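Local coordinates for protein inorganic pyrophosphatase (Thermus thermophilus, PDB 2PRD) that catalyses the hydrolysis of inorganic pyrophosphate to two phosphate ions with magnesium as cofactor, and works as a homohexamer, at residues R43-P46 / F50-G53; L92-D97 / G101-I106; T138-E143 / K148-T153. One frame throughout, in Å; residues are numbered along the deposited sequence.

How the interactions relate
Interactions 1 and 3 lie toward the same side of the chain, with centres about 12 Å apart, and share one sulfate ion: Arg43 comes from 43-46, Tyr139 and Lys140 from 138-143. The salt bridge from Arg43 NE to Glu143 OE2 (3.1 Å) joins them directly. Interaction 1 is buried and, between its own segments, purely apolar; interaction 3 is partly buried and mixes charge with aliphatic packing. Interaction 2, partly buried as well, is a regular hairpin held by backbone bonds, with its open end in the interior and its turn end at the surface. Strand 150-156 of interaction 3 extends the same sheet, pairing with strand 84-97.

Interaction 1: residues R43-P46 / F50-G53. With SO4 (sulfate ion), chain B.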
ATOM      1  N   ARG A  43      -2.072  11.311  18.500  1.00  8.74           N
ATOM      2  CA  ARG A  43      -2.485  10.000  19.022  1.00  4.60           C
ATOM      3  C   ARG A  43      -2.876   9.131  17.839  1.00  8.14           C
ATOM      4  O   ARG A  43      -3.055   9.695  16.773  1.00 15.08           O
ATOM      5  CB  ARG A  43      -3.730  10.127  19.901  1.00  6.93           C
ATOM      6  CG  ARG A  43      -5.038  10.342  19.135  1.00  5.77           C
ATOM      7  CD  ARG A  43      -6.170  10.719  20.051  1.00 11.40           C
ATOM      8  NE  ARG A  43      -7.453  10.939  19.402  1.00 18.00           N
ATOM      9  CZ  ARG A  43      -7.915  12.037  18.833  1.00 21.99           C
ATOM     10  NH1 ARG A  43      -7.195  13.170  18.782  1.00 21.58           N
ATOM     11  NH2 ARG A  43      -9.118  12.114  18.304  1.00 20.34           N
ATOM     12  N   VAL A  44      -3.010   7.864  18.125  1.00  9.64           N
ATOM     13  CA  VAL A  44      -3.483   6.841  17.175  1.00  8.59           C
ATOM     14  C   VAL A  44      -4.940   6.597  17.548  1.00 10.29           C
ATOM     15  O   VAL A  44      -5.222   6.382  18.719  1.00 10.72           O
ATOM     16  CB  VAL A  44      -2.653   5.562  17.274  1.00  7.91           C
ATOM     17  CG1 VAL A  44      -3.032   4.495  16.257  1.00 13.81           C
ATOM     18  CG2 VAL A  44      -1.177   5.881  17.085  1.00  8.59           C
ATOM     19  N   LEU A  45      -5.848   6.714  16.595  1.00 10.94           N
ATOM     20  CA  LEU A  45      -7.290   6.504  16.871  1.00 12.87           C
ATOM     21  C   LEU A  45      -7.439   5.104  17.477  1.00  8.93           C
ATOM     22  O   LEU A  45      -6.862   4.175  16.925  1.00 11.54           O
ATOM     23  CB  LEU A  45      -8.073   6.640  15.580  1.00  6.81           C
ATOM     24  CG  LEU A  45      -8.066   7.903  14.762  1.00 11.51           C
ATOM     25  CD1 LEU A  45      -8.958   7.697  13.522  1.00  8.94           C
ATOM     26  CD2 LEU A  45      -8.571   9.112  15.565  1.00 10.96           C
ATOM     27  N   PRO A  46      -8.230   5.007  18.558  1.00  6.51           N
ATOM     28  CA  PRO A  46      -8.400   3.747  19.241  1.00  6.05           C
ATOM     29  C   PRO A  46      -9.276   2.707  18.561  1.00 11.83           C
ATOM     30  O   PRO A  46      -9.148   1.525  18.916  1.00  9.70           O
ATOM     31  CB  PRO A  46      -8.858   4.172  20.621  1.00  7.05           C
ATOM     32  CG  PRO A  46      -9.615   5.474  20.370  1.00  3.20           C
ATOM     33  CD  PRO A  46      -8.883   6.146  19.233  1.00  2.91           C
ATOM     34  N   PHE A  50     -10.398   5.306  10.196  1.00 10.57           N
ATOM     35  CA  PHE A  50      -9.485   6.194   9.451  1.00 10.66           C
ATOM     36  C   PHE A  50     -10.232   7.451   9.036  1.00 12.20           C
ATOM     37  O   PHE A  50     -11.453   7.388   8.919  1.00 14.28           O
ATOM     38  CB  PHE A  50      -8.881   5.434   8.256  1.00  4.36           C
ATOM     39  CG  PHE A  50      -9.873   4.903   7.279  1.00 12.18           C
ATOM     40  CD1 PHE A  50     -10.502   5.779   6.403  1.00  7.63           C
ATOM     41  CD2 PHE A  50     -10.171   3.553   7.237  1.00 11.00           C
ATOM     42  CE1 PHE A  50     -11.404   5.310   5.479  1.00 12.01           C
ATOM     43  CE2 PHE A  50     -11.078   3.084   6.311  1.00 11.69           C
ATOM     44  CZ  PHE A  50     -11.732   3.958   5.472  1.00 12.57           C
ATOM     45  N   TYR A  51      -9.497   8.549   8.841  1.00 11.53           N
ATOM     46  CA  TYR A  51     -10.120   9.812   8.427  1.00  5.29           C
ATOM     47  C   TYR A  51     -10.745   9.613   7.072  1.00  8.36           C
ATOM     48  O   TYR A  51     -10.073   9.091   6.162  1.00 10.40           O
ATOM     49  CB  TYR A  51      -9.048  10.929   8.391  1.00  6.80           C
ATOM     50  CG  TYR A  51      -8.965  11.567   9.766  1.00  4.85           C
ATOM     51  CD1 TYR A  51      -8.343  10.929  10.826  1.00  3.53           C
ATOM     52  CD2 TYR A  51      -9.562  12.796   9.992  1.00  8.45           C
ATOM     53  CE1 TYR A  51      -8.335  11.495  12.086  1.00  1.16           C
ATOM     54  CE2 TYR A  51      -9.599  13.369  11.264  1.00  8.44           C
ATOM     55  CZ  TYR A  51      -8.974  12.700  12.293  1.00  7.60           C
ATOM     56  OH  TYR A  51      -8.914  13.268  13.531  1.00 14.26           O
ATOM     57  N   PRO A  52     -11.991  10.025   6.928  1.00  8.21           N
ATOM     58  CA  PRO A  52     -12.732   9.900   5.675  1.00  6.48           C
ATOM     59  C   PRO A  52     -12.261  10.848   4.609  1.00 11.69           C
ATOM     60  O   PRO A  52     -12.646  10.760   3.418  1.00 15.06           O
ATOM     61  CB  PRO A  52     -14.175   9.990   6.183  1.00  5.26           C
ATOM     62  CG  PRO A  52     -14.009  11.130   7.198  1.00  7.33           C
ATOM     63  CD  PRO A  52     -12.806  10.641   8.000  1.00 10.11           C
ATOM     64  N   GLY A  53     -11.365  11.776   4.913  1.00  6.16           N
ATOM     65  CA  GLY A  53     -10.824  12.709   3.882  1.00  6.08           C
ATOM     66  C   GLY A  53      -9.588  13.282   4.536  1.00  2.82           C
ATOM     67  O   GLY A  53      -9.472  12.964   5.742  1.00  7.52           O
TER
HETATM   68  S   SO4 B 175      -9.506  16.099  17.452  1.00 25.08           S
HETATM   69  O1  SO4 B 175     -10.352  16.667  18.554  1.00 26.08           O
HETATM   70  O2  SO4 B 175     -10.107  14.786  17.021  1.00 28.78           O
HETATM   71  O3  SO4 B 175      -9.178  16.969  16.290  1.00 23.32           O
HETATM   72  O4  SO4 B 175      -8.169  15.799  18.123  1.00 37.22           O
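Leu45 and Tyr51 meet through apolar contact alone: Leu45 CD1 lies 4.1 Å from Tyr51 CE1, and the two side chains cross at about a right angle, with the methyl oblique to the ring. Leu45 reaches it because its CG stands beside the backbone N (chi1 -60°), which sends the branched end toward 50-53. The same methyl also approaches the backbone N of Phe50 at 4.3 Å. A leucine suits this buried place, since Phe135 of helix 126-138 and Tyr139 pack on it too. The CB of Phe50 points away from Leu45, and its ring packs on Phe50 of a neighbouring subunit.

No hydrogen bond joins the two segments; the sulfate takes the end of Arg43, whose NE is paired with Glu143. Arg43 extends fully from CG to NE and presents the edge of its guanidinium, with the sulfur in its plane. Arg43 NH1 gives a hydrogen bond to sulfate O4 (2.9 Å) and Arg43 NH2 one to sulfate O2 (3.1 Å), the second essentially straight (179°). Arginine offers two N-H donors in one flat group, matching two oxygens of a tetrahedral anion; this limits how the anion can turn, and Tyr139 OH and Lys140 NZ complete the grip.

Arg43 is a predicted substrate-binding residue, and Tyr51 packs against Lys29, another. The sulfate, probably from the crystallisation liquor, is consistent with a phosphate position in the active site of a family I inorganic pyrophosphatase.

Interaction 2: residues L92-D97 / G101-I106; sequences LLLMED and GDAKVI
Met95 and Lys104 cross on one face of this antiparallel hairpin, Met95 SD lying 4.0 Å from Lys104 CE. Met95 has its CG between the backbone N and the carbonyl carbon (chi1 50°) and bends again at its last torsion, which sets the flexible thioether across the CD-CE part of Lys104. The extended chain of Lys104 runs along its own strand toward Asp102, and a bend at chi4 (-39°) turns Lys104 NZ to Asp102 OD2 at 3.0 Å, a salt bridge on the syn side of the carboxylate. Asp102 is a predicted magnesium ligand, and Lys104 NZ has a second carboxylate partner in Asp70.

The other face is apolar away from the turn, while Glu96 lies over Gly101 near it: Leu94 CD2 meets Ala103 CB at 3.8 Å, and Leu92 CD2 meets Val105 CG2 at 4.0 Å. The small alanine leaves room for both leucines. Leu93 and Lys104 form a hydrogen-bonded pair, with Leu93 N to Lys104 O at 2.8 Å and Lys104 N to Leu93 O at 2.7 Å; Met95 N bonds to Asp102 O.

Helix 126-138 covers the face of Leu93, Met95 and Lys104, where Phe136 packs on all three. Helix 158-173 covers Leu92 and Val105 on the other face, while strand 150-156 continues the sheet beyond strand 84-97.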
ATOM      1  N   LEU A  92     -20.025  23.399   5.224  1.00  9.95           N
ATOM      2  CA  LEU A  92     -19.629  23.382   6.624  1.00 11.77           C
ATOM      3  C   LEU A  92     -20.267  22.159   7.304  1.00 13.95           C
ATOM      4  O   LEU A  92     -21.382  21.779   6.975  1.00 16.38           O
ATOM      5  CB  LEU A  92     -20.216  24.539   7.470  1.00  8.81           C
ATOM      6  CG  LEU A  92     -19.556  25.886   7.425  1.00 16.77           C
ATOM      7  CD1 LEU A  92     -20.209  26.893   8.389  1.00  9.94           C
ATOM      8  CD2 LEU A  92     -18.047  25.808   7.716  1.00  8.99           C
ATOM      9  N   LEU A  93     -19.518  21.668   8.266  1.00 17.67           N
ATOM     10  CA  LEU A  93     -20.003  20.598   9.120  1.00 14.25           C
ATOM     11  C   LEU A  93     -20.009  21.252  10.520  1.00 11.97           C
ATOM     12  O   LEU A  93     -18.986  21.703  11.024  1.00 12.02           O
ATOM     13  CB  LEU A  93     -19.213  19.306   9.101  1.00 10.02           C
ATOM     14  CG  LEU A  93     -19.657  18.200  10.047  1.00 13.39           C
ATOM     15  CD1 LEU A  93     -21.101  17.819   9.791  1.00 15.25           C
ATOM     16  CD2 LEU A  93     -18.777  16.974   9.875  1.00 23.09           C
ATOM     17  N   LEU A  94     -21.213  21.334  11.062  1.00 19.83           N
ATOM     18  CA  LEU A  94     -21.399  21.906  12.415  1.00 12.47           C
ATOM     19  C   LEU A  94     -21.402  20.749  13.402  1.00 15.60           C
ATOM     20  O   LEU A  94     -22.058  19.728  13.123  1.00 15.44           O
ATOM     21  CB  LEU A  94     -22.720  22.658  12.463  1.00 12.67           C
ATOM     22  CG  LEU A  94     -22.881  23.793  11.458  1.00 15.66           C
ATOM     23  CD1 LEU A  94     -24.218  24.465  11.605  1.00 18.39           C
ATOM     24  CD2 LEU A  94     -21.739  24.791  11.542  1.00 20.07           C
ATOM     25  N   MET A  95     -20.715  20.921  14.517  1.00 16.50           N
ATOM     26  CA  MET A  95     -20.692  19.892  15.568  1.00 19.06           C
ATOM     27  C   MET A  95     -20.430  20.501  16.933  1.00 23.52           C
ATOM     28  O   MET A  95     -19.976  21.662  17.049  1.00 23.17           O
ATOM     29  CB  MET A  95     -19.683  18.803  15.187  1.00 24.24           C
ATOM     30  CG  MET A  95     -18.304  19.284  14.779  1.00 35.70           C
ATOM     31  SD  MET A  95     -17.155  17.910  14.444  1.00 35.88           S
ATOM     32  CE  MET A  95     -18.205  16.918  13.370  1.00 33.80           C
ATOM     33  N   GLU A  96     -20.750  19.747  17.965  1.00 27.16           N
ATOM     34  CA  GLU A  96     -20.538  20.162  19.367  1.00 31.34           C
ATOM     35  C   GLU A  96     -19.581  19.088  19.919  1.00 33.85           C
ATOM     36  O   GLU A  96     -19.908  17.911  19.718  1.00 32.17           O
ATOM     37  CB  GLU A  96     -21.768  20.120  20.237  1.00 37.70           C
ATOM     38  CG  GLU A  96     -23.087  20.603  19.715  1.00 53.10           C
ATOM     39  CD  GLU A  96     -23.409  22.051  20.012  1.00 63.57           C
ATOM     40  OE1 GLU A  96     -22.641  22.944  19.593  1.00 67.26           O
ATOM     41  OE2 GLU A  96     -24.441  22.322  20.678  1.00 68.92           O
ATOM     42  N   ASP A  97     -18.507  19.518  20.514  1.00 38.21           N
ATOM     43  CA  ASP A  97     -17.549  18.540  21.080  1.00 45.01           C
ATOM     44  C   ASP A  97     -17.344  18.920  22.540  1.00 49.79           C
ATOM     45  O   ASP A  97     -17.918  19.915  23.015  1.00 44.96           O
ATOM     46  CB  ASP A  97     -16.278  18.432  20.261  1.00 46.94           C
ATOM     47  CG  ASP A  97     -15.474  19.719  20.407  1.00 50.58           C
ATOM     48  OD1 ASP A  97     -16.114  20.691  20.877  1.00 49.81           O
ATOM     49  OD2 ASP A  97     -14.277  19.751  20.092  1.00 55.19           O
ATOM     50  N   GLY A 101     -18.759  24.217  20.808  1.00 48.53           N
ATOM     51  CA  GLY A 101     -19.311  24.291  19.450  1.00 44.37           C
ATOM     52  C   GLY A 101     -18.091  24.229  18.510  1.00 42.26           C
ATOM     53  O   GLY A 101     -16.962  24.435  18.977  1.00 46.46           O
ATOM     54  N   ASP A 102     -18.378  23.943  17.260  1.00 37.26           N
ATOM     55  CA  ASP A 102     -17.290  23.833  16.260  1.00 32.39           C
ATOM     56  C   ASP A 102     -17.917  23.707  14.882  1.00 27.89           C
ATOM     57  O   ASP A 102     -19.069  23.255  14.795  1.00 34.91           O
ATOM     58  CB  ASP A 102     -16.516  22.612  16.668  1.00 30.90           C
ATOM     59  CG  ASP A 102     -15.221  22.304  15.979  1.00 41.62           C
ATOM     60  OD1 ASP A 102     -14.543  23.168  15.391  1.00 43.90           O
ATOM     61  OD2 ASP A 102     -14.854  21.097  16.093  1.00 44.19           O
ATOM     62  N   ALA A 103     -17.224  24.177  13.877  1.00 20.87           N
ATOM     63  CA  ALA A 103     -17.670  24.123  12.490  1.00 18.38           C
ATOM     64  C   ALA A 103     -16.419  23.723  11.705  1.00 18.60           C
ATOM     65  O   ALA A 103     -15.423  24.403  11.991  1.00 20.72           O
ATOM     66  CB  ALA A 103     -18.068  25.481  11.938  1.00 17.03           C
ATOM     67  N   LYS A 104     -16.529  22.710  10.880  1.00 19.50           N
ATOM     68  CA  LYS A 104     -15.334  22.329  10.056  1.00 10.27           C
ATOM     69  C   LYS A 104     -15.662  22.680   8.630  1.00  8.88           C
ATOM     70  O   LYS A 104     -16.837  22.555   8.272  1.00 16.09           O
ATOM     71  CB  LYS A 104     -15.083  20.819  10.297  1.00  7.59           C
ATOM     72  CG  LYS A 104     -14.619  20.714  11.763  1.00 14.16           C
ATOM     73  CD  LYS A 104     -14.026  19.387  12.113  1.00 18.44           C
ATOM     74  CE  LYS A 104     -13.497  19.285  13.512  1.00 18.24           C
ATOM     75  NZ  LYS A 104     -12.790  20.484  14.030  1.00 25.15           N
ATOM     76  N   VAL A 105     -14.684  23.121   7.854  1.00  8.84           N
ATOM     77  CA  VAL A 105     -14.910  23.460   6.429  1.00  9.86           C
ATOM     78  C   VAL A 105     -14.835  22.178   5.609  1.00 10.85           C
ATOM     79  O   VAL A 105     -14.094  21.273   6.017  1.00 12.21           O
ATOM     80  CB  VAL A 105     -13.880  24.501   6.003  1.00  9.89           C
ATOM     81  CG1 VAL A 105     -13.763  24.688   4.501  1.00 18.08           C
ATOM     82  CG2 VAL A 105     -14.178  25.859   6.670  1.00 17.21           C
ATOM     83  N   ILE A 106     -15.631  22.002   4.586  1.00  7.36           N
ATOM     84  CA  ILE A 106     -15.635  20.810   3.734  1.00  5.74           C
ATOM     85  C   ILE A 106     -15.057  21.351   2.419  1.00 10.34           C
ATOM     86  O   ILE A 106     -15.560  22.371   1.935  1.00 11.44           O
ATOM     87  CB  ILE A 106     -17.001  20.166   3.571  1.00  8.15           C
ATOM     88  CG1 ILE A 106     -17.562  19.696   4.933  1.00  5.09           C
ATOM     89  CG2 ILE A 106     -17.051  18.956   2.644  1.00 11.42           C
ATOM     90  CD1 ILE A 106     -16.593  18.703   5.550  1.00 12.70           C
TER

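Interaction 3: residues T138-E143 / K148-T153. With SO4 (sulfate ion), chain B.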
ATOM      1  N   THR A 138     -18.407   8.549  16.166  1.00 12.98           N
ATOM      2  CA  THR A 138     -17.935   7.347  16.846  1.00  7.69           C
ATOM      3  C   THR A 138     -16.448   7.352  17.121  1.00  5.62           C
ATOM      4  O   THR A 138     -15.993   6.527  17.943  1.00 15.13           O
ATOM      5  CB  THR A 138     -18.245   6.098  15.982  1.00  7.35           C
ATOM      6  OG1 THR A 138     -17.681   6.285  14.663  1.00 14.31           O
ATOM      7  CG2 THR A 138     -19.726   5.852  15.765  1.00  9.10           C
ATOM      8  N   TYR A 139     -15.699   8.210  16.471  1.00 10.02           N
ATOM      9  CA  TYR A 139     -14.231   8.162  16.585  1.00  6.83           C
ATOM     10  C   TYR A 139     -13.641   8.476  17.920  1.00 12.13           C
ATOM     11  O   TYR A 139     -12.506   8.069  18.208  1.00 14.29           O
ATOM     12  CB  TYR A 139     -13.558   8.907  15.458  1.00  8.33           C
ATOM     13  CG  TYR A 139     -13.214  10.374  15.668  1.00  7.13           C
ATOM     14  CD1 TYR A 139     -14.212  11.295  15.899  1.00  3.49           C
ATOM     15  CD2 TYR A 139     -11.926  10.845  15.557  1.00  4.66           C
ATOM     16  CE1 TYR A 139     -13.983  12.645  16.028  1.00  5.87           C
ATOM     17  CE2 TYR A 139     -11.655  12.194  15.684  1.00 10.93           C
ATOM     18  CZ  TYR A 139     -12.680  13.077  15.923  1.00 13.58           C
ATOM     19  OH  TYR A 139     -12.430  14.426  16.053  1.00 14.93           O
ATOM     20  N   LYS A 140     -14.436   9.150  18.761  1.00 17.14           N
ATOM     21  CA  LYS A 140     -13.968   9.505  20.099  1.00 13.02           C
ATOM     22  C   LYS A 140     -14.703   8.717  21.171  1.00 15.28           C
ATOM     23  O   LYS A 140     -14.491   8.904  22.382  1.00 18.53           O
ATOM     24  CB  LYS A 140     -14.070  11.006  20.266  1.00 12.83           C
ATOM     25  CG  LYS A 140     -12.930  11.851  19.737  1.00  6.77           C
ATOM     26  CD  LYS A 140     -13.203  13.301  20.049  1.00 16.23           C
ATOM     27  CE  LYS A 140     -12.137  14.288  19.708  1.00 15.96           C
ATOM     28  NZ  LYS A 140     -12.449  15.604  20.393  1.00 27.37           N
ATOM     29  N   ALA A 141     -15.494   7.754  20.697  1.00 17.49           N
ATOM     30  CA  ALA A 141     -16.269   6.859  21.534  1.00 15.35           C
ATOM     31  C   ALA A 141     -15.393   6.100  22.499  1.00 15.92           C
ATOM     32  O   ALA A 141     -15.867   6.001  23.658  1.00 20.01           O
ATOM     33  CB  ALA A 141     -17.245   5.997  20.755  1.00 11.50           C
ATOM     34  N   LEU A 142     -14.217   5.628  22.150  1.00 14.94           N
ATOM     35  CA  LEU A 142     -13.311   4.907  23.049  1.00 10.15           C
ATOM     36  C   LEU A 142     -12.474   5.811  23.948  1.00 14.47           C
ATOM     37  O   LEU A 142     -11.650   5.372  24.770  1.00 18.55           O
ATOM     38  CB  LEU A 142     -12.414   3.955  22.227  1.00 11.76           C
ATOM     39  CG  LEU A 142     -13.240   2.886  21.492  1.00 12.67           C
ATOM     40  CD1 LEU A 142     -12.471   2.029  20.557  1.00  4.65           C
ATOM     41  CD2 LEU A 142     -13.844   1.959  22.568  1.00  6.42           C
ATOM     42  N   GLU A 143     -12.716   7.105  23.829  1.00 13.25           N
ATOM     43  CA  GLU A 143     -12.054   8.133  24.601  1.00 18.61           C
ATOM     44  C   GLU A 143     -13.016   8.930  25.462  1.00 22.62           C
ATOM     45  O   GLU A 143     -12.705  10.063  25.837  1.00 25.88           O
ATOM     46  CB  GLU A 143     -11.354   9.099  23.630  1.00 27.22           C
ATOM     47  CG  GLU A 143      -9.936   8.582  23.332  1.00 32.28           C
ATOM     48  CD  GLU A 143      -9.429   9.300  22.092  1.00 31.95           C
ATOM     49  OE1 GLU A 143     -10.237  10.094  21.581  1.00 41.82           O
ATOM     50  OE2 GLU A 143      -8.288   9.048  21.698  1.00 35.02           O
ATOM     51  N   LYS A 148     -13.777  12.880  26.314  1.00 35.13           N
ATOM     52  CA  LYS A 148     -13.968  13.415  24.958  1.00 26.08           C
ATOM     53  C   LYS A 148     -15.357  13.040  24.455  1.00 26.77           C
ATOM     54  O   LYS A 148     -15.877  11.956  24.786  1.00 26.18           O
ATOM     55  CB  LYS A 148     -12.924  12.947  23.976  1.00 22.19           C
ATOM     56  CG  LYS A 148     -11.451  13.221  24.288  1.00 27.84           C
ATOM     57  CD  LYS A 148     -10.644  12.886  23.039  1.00 32.20           C
ATOM     58  CE  LYS A 148      -9.173  13.207  23.174  1.00 44.03           C
ATOM     59  NZ  LYS A 148      -8.480  13.264  21.851  1.00 38.45           N
ATOM     60  N   TRP A 149     -15.946  13.946  23.675  1.00 30.56           N
ATOM     61  CA  TRP A 149     -17.275  13.655  23.118  1.00 30.87           C
ATOM     62  C   TRP A 149     -17.548  14.562  21.925  1.00 30.97           C
ATOM     63  O   TRP A 149     -16.848  15.565  21.807  1.00 34.27           O
ATOM     64  CB  TRP A 149     -18.423  13.677  24.085  1.00 43.73           C
ATOM     65  CG  TRP A 149     -18.657  14.970  24.784  1.00 52.05           C
ATOM     66  CD1 TRP A 149     -18.315  15.237  26.081  1.00 58.76           C
ATOM     67  CD2 TRP A 149     -19.276  16.160  24.281  1.00 58.38           C
ATOM     68  NE1 TRP A 149     -18.660  16.527  26.401  1.00 62.31           N
ATOM     69  CE2 TRP A 149     -19.244  17.117  25.312  1.00 58.81           C
ATOM     70  CE3 TRP A 149     -19.828  16.528  23.052  1.00 61.96           C
ATOM     71  CZ2 TRP A 149     -19.755  18.408  25.157  1.00 58.64           C
ATOM     72  CZ3 TRP A 149     -20.327  17.816  22.901  1.00 62.01           C
ATOM     73  CH2 TRP A 149     -20.297  18.743  23.950  1.00 53.72           C
ATOM     74  N   VAL A 150     -18.497  14.105  21.110  1.00 31.28           N
ATOM     75  CA  VAL A 150     -18.883  14.807  19.895  1.00 30.75           C
ATOM     76  C   VAL A 150     -20.299  14.536  19.417  1.00 26.79           C
ATOM     77  O   VAL A 150     -20.711  13.381  19.415  1.00 35.06           O
ATOM     78  CB  VAL A 150     -17.959  14.393  18.704  1.00 26.27           C
ATOM     79  CG1 VAL A 150     -18.470  15.048  17.424  1.00 23.12           C
ATOM     80  CG2 VAL A 150     -16.532  14.817  18.971  1.00 20.20           C
ATOM     81  N   LYS A 151     -20.979  15.585  18.969  1.00 29.49           N
ATOM     82  CA  LYS A 151     -22.302  15.467  18.389  1.00 26.27           C
ATOM     83  C   LYS A 151     -22.378  16.310  17.119  1.00 23.30           C
ATOM     84  O   LYS A 151     -21.896  17.451  17.121  1.00 26.46           O
ATOM     85  CB  LYS A 151     -23.459  15.795  19.303  1.00 38.08           C
ATOM     86  CG  LYS A 151     -24.636  14.924  18.838  1.00 42.57           C
ATOM     87  CD  LYS A 151     -25.904  15.739  18.650  1.00 55.85           C
ATOM     88  CE  LYS A 151     -27.038  14.818  18.180  1.00 64.97           C
ATOM     89  NZ  LYS A 151     -28.338  15.088  18.876  1.00 71.74           N
ATOM     90  N   VAL A 152     -22.905  15.709  16.085  1.00 17.81           N
ATOM     91  CA  VAL A 152     -22.989  16.395  14.794  1.00 25.38           C
ATOM     92  C   VAL A 152     -24.355  17.085  14.728  1.00 31.93           C
ATOM     93  O   VAL A 152     -25.418  16.478  14.870  1.00 33.66           O
ATOM     94  CB  VAL A 152     -22.720  15.530  13.566  1.00 21.03           C
ATOM     95  CG1 VAL A 152     -23.403  16.170  12.362  1.00 11.02           C
ATOM     96  CG2 VAL A 152     -21.230  15.353  13.295  1.00 16.26           C
ATOM     97  N   THR A 153     -24.267  18.377  14.519  1.00 27.83           N
ATOM     98  CA  THR A 153     -25.414  19.273  14.435  1.00 30.60           C
ATOM     99  C   THR A 153     -26.042  19.393  13.083  1.00 24.92           C
ATOM    100  O   THR A 153     -27.275  19.365  13.011  1.00 34.86           O
ATOM    101  CB  THR A 153     -24.902  20.639  14.969  1.00 38.81           C
ATOM    102  OG1 THR A 153     -25.004  20.565  16.395  1.00 38.80           O
ATOM    103  CG2 THR A 153     -25.676  21.749  14.326  1.00 43.32           C
TER
HETATM  104  S   SO4 B 175      -9.506  16.099  17.452  1.00 25.08           S
HETATM  105  O1  SO4 B 175     -10.352  16.667  18.554  1.00 26.08           O
HETATM  106  O2  SO4 B 175     -10.107  14.786  17.021  1.00 28.78           O
HETATM  107  O3  SO4 B 175      -9.178  16.969  16.290  1.00 23.32           O
HETATM  108  O4  SO4 B 175      -8.169  15.799  18.123  1.00 37.22           O
HETATM  109  O   HOH W   1     -17.359  10.038  23.697  1.00 32.87           O
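Tyr139 is the first residue of 138-143 to touch the partner segment, its CE1 lying 4.5 Å from Val150 CG2. Its hydroxyl donates a hydrogen bond to sulfate O2 (2.5 Å), and CG of the following Lys140 lies over the centre of one ring face. The long, extended Lys140 then runs across Lys148 and Val150 at about a right angle to each, its CD 3.8 Å from Val150 CG2. Lys140 NZ donates to sulfate O1 (3.0 Å) and forms a salt bridge with Glu98. After the type I turn of Thr138 to Ala141, Glu143 N bonds back to Lys140 O, and Glu143 O accepts a bond from Lys148 N (3.1 Å). Glu143 and Lys148 lie side by side, pointing the same way; CG of Lys148 stands beside its backbone N (chi1 -57°), and the extended chain beyond carries Lys148 CD to 3.2 Å from Glu143 OE1. The salt bridge from Glu143 OE1 to Lys148 NZ is long at 3.6 Å.

Tyrosine and lysine combine apolar bodies with donor ends, which lets packing and anion binding share one surface. Glu143, with one carboxylate oxygen near Lys148 and the other on Arg43, probably offsets their like charges, and so may help to orient Arg43 in a predicted substrate site rich in positive charge.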